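PDB 4P26: P domain of VPI from Norovirus Hu/GI.7/TCH-060/USA/2003, which forms the protruding part of the norovirus capsid and probably attaches the virus to host glycans of the histo-blood group type. Local coordinates for residues D107-T112 and L158-P163. Numbering follows the deposited sequence.
Sequences DWHVST and LAWVSP. With A2G (2-acetamido-2-deoxy-alpha-D-galactopyranose), chain E.
H109 of strand 107-114 pairs with W160 of strand 153-162 in an antiparallel arrangement, the axes of the two short segments 4.5 Å apart at closest approach and 157° between their directions. A classic beta bulge interrupts the register: H109 O accepts a hydrogen bond from A159 N at 2.8 Å and a weak one from W160 N. On the sheet face carrying H109 and W160, the imidazole lies flat over the six-membered ring of the indole, centroids 3.7 Å apart and planes inclined by only 16°, while H109 CB rests over the five-membered ring. W160 can reach across because its CG sits between backbone N and carbonyl carbon (chi1 57°). A hydrogen bond from H109 ND1 to D128 OD1 helps fix the rotation of the imidazole. The D107 and S162-P163 ends of these two inner strands of a six-stranded antiparallel sheet form part of the glycan-binding site of the P domain. D107 OD2 accepts the O3 hydroxyl of the bound N-acetylgalactosamine (A2G) at 2.9 Å, S162 OG lies 2.6 Å from the same O3, and the carbonyl O of P163 takes the O4 hydroxyl. The acetamido methyl C8 meets the indole edge, 3.4 Å from W160 CH2. On the other face, L158 CD1 packs against W108 CB at 3.6 Å, with V161 CG1 beside the indole of W108.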
loop_
_atom_site.group_PDB
_atom_site.type_symbol
_atom_site.label_atom_id
_atom_site.label_comp_id
_atom_site.label_asym_id
_atom_site.label_seq_id
_atom_site.Cartn_x
_atom_site.Cartn_y
_atom_site.Cartn_z
ATOM N N ASP A 107 -13.019 17.274 -7.557
ATOM C CA ASP A 107 -13.942 16.157 -7.342
ATOM C C ASP A 107 -13.166 14.864 -7.124
ATOM O O ASP A 107 -12.125 14.644 -7.746
ATOM C CB ASP A 107 -14.881 15.995 -8.537
ATOM C CG ASP A 107 -16.060 16.948 -8.496
ATOM O OD1 ASP A 107 -15.989 17.990 -7.801
ATOM O OD2 ASP A 107 -17.062 16.656 -9.181
ATOM N N TRP A 108 -13.661 14.015 -6.227
ATOM C CA TRP A 108 -13.066 12.700 -6.023
ATOM C C TRP A 108 -14.016 11.652 -6.554
ATOM O O TRP A 108 -15.235 11.827 -6.530
ATOM C CB TRP A 108 -12.809 12.398 -4.545
ATOM C CG TRP A 108 -11.789 13.257 -3.879
ATOM C CD1 TRP A 108 -10.914 14.114 -4.478
ATOM C CD2 TRP A 108 -11.553 13.356 -2.467
ATOM N NE1 TRP A 108 -10.135 14.735 -3.523
ATOM C CE2 TRP A 108 -10.515 14.293 -2.282
ATOM C CE3 TRP A 108 -12.122 12.745 -1.343
ATOM C CZ2 TRP A 108 -10.025 14.626 -1.020
ATOM C CZ3 TRP A 108 -11.639 13.081 -0.082
ATOM C CH2 TRP A 108 -10.596 14.014 0.064
ATOM N N HIS A 109 -13.446 10.553 -7.021
ATOM C CA HIS A 109 -14.241 9.408 -7.415
ATOM C C HIS A 109 -13.678 8.201 -6.680
ATOM O O HIS A 109 -12.553 7.770 -6.939
ATOM C CB HIS A 109 -14.235 9.273 -8.936
ATOM C CG HIS A 109 -14.669 10.528 -9.624
ATOM N ND1 HIS A 109 -15.996 10.862 -9.790
ATOM C CD2 HIS A 109 -13.955 11.570 -10.114
ATOM C CE1 HIS A 109 -16.082 12.034 -10.394
ATOM N NE2 HIS A 109 -14.858 12.487 -10.598
ATOM N N VAL A 110 -14.464 7.704 -5.725
ATOM C CA VAL A 110 -14.003 6.717 -4.753
ATOM C C VAL A 110 -14.739 5.395 -4.964
ATOM O O VAL A 110 -15.970 5.354 -4.921
ATOM C CB VAL A 110 -14.255 7.215 -3.301
ATOM C CG1 VAL A 110 -13.595 6.289 -2.290
ATOM C CG2 VAL A 110 -13.733 8.643 -3.125
ATOM N N SER A 111 -13.987 4.324 -5.202
ATOM C CA SER A 111 -14.579 3.017 -5.459
ATOM C C SER A 111 -14.706 2.232 -4.160
ATOM O O SER A 111 -13.693 1.885 -3.542
ATOM C CB SER A 111 -13.738 2.234 -6.473
ATOM O OG SER A 111 -14.404 1.049 -6.890
ATOM N N THR A 112 -15.944 1.947 -3.757
ATOM C CA THR A 112 -16.216 1.305 -2.470
ATOM C C THR A 112 -16.979 -0.018 -2.609
ATOM O O THR A 112 -17.637 -0.265 -3.623
ATOM C CB THR A 112 -17.008 2.257 -1.504
ATOM O OG1 THR A 112 -18.305 2.552 -2.047
ATOM C CG2 THR A 112 -16.249 3.562 -1.289
ATOM N N LEU A 158 -9.659 5.941 -3.216
ATOM C CA LEU A 158 -9.665 6.968 -4.245
ATOM C C LEU A 158 -9.203 6.363 -5.575
ATOM O O LEU A 158 -8.090 5.843 -5.679
ATOM C CB LEU A 158 -8.750 8.135 -3.838
ATOM C CG LEU A 158 -8.727 9.343 -4.781
ATOM C CD1 LEU A 158 -10.086 10.062 -4.789
ATOM C CD2 LEU A 158 -7.606 10.308 -4.409
ATOM N N ALA A 159 -10.067 6.428 -6.584
ATOM C CA ALA A 159 -9.774 5.827 -7.883
ATOM C C ALA A 159 -9.211 6.847 -8.864
ATOM O O ALA A 159 -8.241 6.568 -9.576
ATOM C CB ALA A 159 -11.026 5.168 -8.461
ATOM N N TRP A 160 -9.833 8.022 -8.910
ATOM C CA TRP A 160 -9.370 9.105 -9.772
ATOM C C TRP A 160 -9.955 10.447 -9.346
ATOM O O TRP A 160 -10.903 10.493 -8.554
ATOM C CB TRP A 160 -9.691 8.817 -11.245
ATOM C CG TRP A 160 -11.156 8.564 -11.575
ATOM C CD1 TRP A 160 -11.878 7.430 -11.305
ATOM C CD2 TRP A 160 -12.046 9.442 -12.284
ATOM N NE1 TRP A 160 -13.165 7.555 -11.787
ATOM C CE2 TRP A 160 -13.293 8.780 -12.392
ATOM C CE3 TRP A 160 -11.912 10.724 -12.831
ATOM C CZ2 TRP A 160 -14.394 9.357 -13.021
ATOM C CZ3 TRP A 160 -13.011 11.298 -13.460
ATOM C CH2 TRP A 160 -14.236 10.612 -13.549
ATOM N N VAL A 161 -9.381 11.534 -9.857
ATOM C CA VAL A 161 -9.857 12.876 -9.519
ATOM C C VAL A 161 -10.112 13.707 -10.776
ATOM O O VAL A 161 -9.564 13.426 -11.844
ATOM C CB VAL A 161 -8.874 13.628 -8.596
ATOM C CG1 VAL A 161 -8.645 12.842 -7.297
ATOM C CG2 VAL A 161 -7.553 13.877 -9.315
ATOM N N SER A 162 -10.959 14.720 -10.642
ATOM C CA SER A 162 -11.353 15.551 -11.774
ATOM C C SER A 162 -11.695 16.965 -11.279
ATOM O O SER A 162 -11.869 17.163 -10.077
ATOM C CB SER A 162 -12.534 14.902 -12.514
ATOM O OG SER A 162 -13.683 14.810 -11.688
ATOM N N PRO A 163 -11.766 17.954 -12.192
ATOM C CA PRO A 163 -11.964 19.341 -11.747
ATOM C C PRO A 163 -13.296 19.572 -11.043
ATOM O O PRO A 163 -14.291 18.913 -11.348
ATOM C CB PRO A 163 -11.937 20.145 -13.052
ATOM C CG PRO A 163 -11.237 19.299 -14.017
ATOM C CD PRO A 163 -11.547 17.876 -13.649
HETATM O O5 A2G E . -17.046 16.927 -14.981
HETATM C C1 A2G E . -17.840 15.755 -14.748
HETATM C C2 A2G E . -17.180 14.899 -13.680
HETATM N N2 A2G E . -17.997 13.701 -13.436
HETATM C C3 A2G E . -17.057 15.700 -12.393
HETATM O O3 A2G E . -16.315 14.941 -11.427
HETATM C C4 A2G E . -16.334 17.006 -12.676
HETATM O O4 A2G E . -14.980 16.731 -13.061
HETATM C C5 A2G E . -17.042 17.744 -13.801
HETATM C C6 A2G E . -16.310 19.056 -14.091
HETATM O O6 A2G E . -16.834 19.641 -15.286
HETATM C C7 A2G E . -17.766 12.543 -14.071
HETATM O O7 A2G E . -18.426 11.520 -13.896
HETATM C C8 A2G E . -16.598 12.569 -15.059
#